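Local atomic coordinates of PAN2-PAN3 deadenylation complex catalytic subunit pan2 (Neurospora crassa, PDB entry 4CZW), a protein that serves as the catalytic subunit of the PAN deadenylation complex, probably shortening the poly(A) tails of mRNA exonucleolytically with the help of divalent metal ions. Residues Q553-R556 and V557-I560. Numbering follows the deposited sequence.
Sequences QDFR and VINI
The F555 ring has the I558 methyl CD1 at its edge and I560 CG2 coming in obliquely, 3.8 Å from F555 CD1. I558 swings its CG1 branch anti to its own carbonyl carbon (chi1 -67°), which lays CG1 over the D554 carbonyl oxygen. I558 N gives a hydrogen bond to D554 O at 2.8 Å, 164° at the hydrogen, in the last turn of helix 551-558. The helix then closes in a Schellman motif: N559, with positive phi, is its C-prime residue, I560 N reaches F555 O at 3.0 Å, and N559 N bonds only weakly to R556 O. N559 ND2 bonds to H101 O and N559 OD1 to N104 N, and R556 makes a salt bridge to E42, so the helix end faces the part of the chain belonging to the pseudo-protease domain. One turn back, D554, probably a ligand of the catalytic metals, is hydrogen-bonded through OD2 to T446 OG1 and lies beside D445. The isoleucines thus pack into the exonuclease core against helix 529-541, while the main-chain bonds end the helix one turn after a carboxylate probably poised for divalent metal.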
loop_
_atom_site.group_PDB
_atom_site.type_symbol
_atom_site.label_atom_id
_atom_site.label_comp_id
_atom_site.label_asym_id
_atom_site.label_seq_id
_atom_site.Cartn_x
_atom_site.Cartn_y
_atom_site.Cartn_z
ATOM N N GLN A 553 9.535 8.572 15.923
ATOM C CA GLN A 553 10.409 9.065 14.867
ATOM C C GLN A 553 11.042 7.902 14.110
ATOM O O GLN A 553 11.210 7.958 12.892
ATOM C CB GLN A 553 11.492 9.977 15.447
ATOM C CG GLN A 553 12.338 10.686 14.403
ATOM C CD GLN A 553 13.342 11.642 15.017
ATOM O OE1 GLN A 553 13.512 11.684 16.236
ATOM N NE2 GLN A 553 14.013 12.418 14.173
ATOM N N ASP A 554 11.390 6.849 14.844
ATOM C CA ASP A 554 11.962 5.649 14.244
ATOM C C ASP A 554 10.970 4.991 13.292
ATOM O O ASP A 554 11.276 4.773 12.121
ATOM C CB ASP A 554 12.386 4.654 15.327
ATOM C CG ASP A 554 13.503 5.186 16.204
ATOM O OD1 ASP A 554 13.205 5.899 17.186
ATOM O OD2 ASP A 554 14.680 4.883 15.917
ATOM N N PHE A 555 9.780 4.691 13.804
ATOM C CA PHE A 555 8.738 4.021 13.029
ATOM C C PHE A 555 8.364 4.788 11.763
ATOM O O PHE A 555 8.027 4.188 10.742
ATOM C CB PHE A 555 7.491 3.813 13.891
ATOM C CG PHE A 555 7.678 2.815 14.995
ATOM C CD1 PHE A 555 8.609 1.797 14.877
ATOM C CD2 PHE A 555 6.919 2.892 16.152
ATOM C CE1 PHE A 555 8.782 0.875 15.893
ATOM C CE2 PHE A 555 7.087 1.974 17.170
ATOM C CZ PHE A 555 8.019 0.964 17.040
ATOM N N ARG A 556 8.424 6.112 11.836
ATOM C CA ARG A 556 8.099 6.954 10.691
ATOM C C ARG A 556 9.102 6.776 9.555
ATOM O O ARG A 556 8.719 6.655 8.391
ATOM C CB ARG A 556 8.036 8.422 11.113
ATOM C CG ARG A 556 8.102 9.397 9.952
ATOM C CD ARG A 556 7.670 10.786 10.376
ATOM N NE ARG A 556 6.231 10.856 10.608
ATOM C CZ ARG A 556 5.339 11.151 9.667
ATOM N NH1 ARG A 556 5.738 11.406 8.429
ATOM N NH2 ARG A 556 4.047 11.192 9.965
ATOM N N VAL A 557 10.386 6.757 9.897
ATOM C CA VAL A 557 11.440 6.593 8.903
ATOM C C VAL A 557 11.544 5.130 8.472
ATOM O O VAL A 557 11.853 4.832 7.318
ATOM C CB VAL A 557 12.795 7.091 9.440
ATOM C CG1 VAL A 557 13.872 6.978 8.372
ATOM C CG2 VAL A 557 12.667 8.529 9.912
ATOM N N ILE A 558 11.270 4.220 9.404
ATOM C CA ILE A 558 11.166 2.800 9.085
ATOM C C ILE A 558 9.976 2.582 8.149
ATOM O O ILE A 558 9.957 1.638 7.354
ATOM C CB ILE A 558 11.015 1.940 10.368
ATOM C CG1 ILE A 558 12.296 1.991 11.202
ATOM C CG2 ILE A 558 10.691 0.490 10.037
ATOM C CD1 ILE A 558 12.212 1.212 12.497
ATOM N N ASN A 559 9.003 3.489 8.238
ATOM C CA ASN A 559 7.758 3.431 7.472
ATOM C C ASN A 559 6.938 2.210 7.874
ATOM O O ASN A 559 6.692 1.315 7.065
ATOM C CB ASN A 559 8.035 3.423 5.964
ATOM C CG ASN A 559 6.824 3.821 5.139
ATOM O OD1 ASN A 559 6.915 3.972 3.921
ATOM N ND2 ASN A 559 5.686 4.009 5.799
ATOM N N ILE A 560 6.516 2.190 9.134
ATOM C CA ILE A 560 5.731 1.087 9.669
ATOM C C ILE A 560 4.752 1.608 10.721
ATOM O O ILE A 560 4.953 2.683 11.290
ATOM C CB ILE A 560 6.640 -0.002 10.283
ATOM C CG1 ILE A 560 5.910 -1.345 10.360
ATOM C CG2 ILE A 560 7.160 0.430 11.648
ATOM C CD1 ILE A 560 6.778 -2.479 10.847
#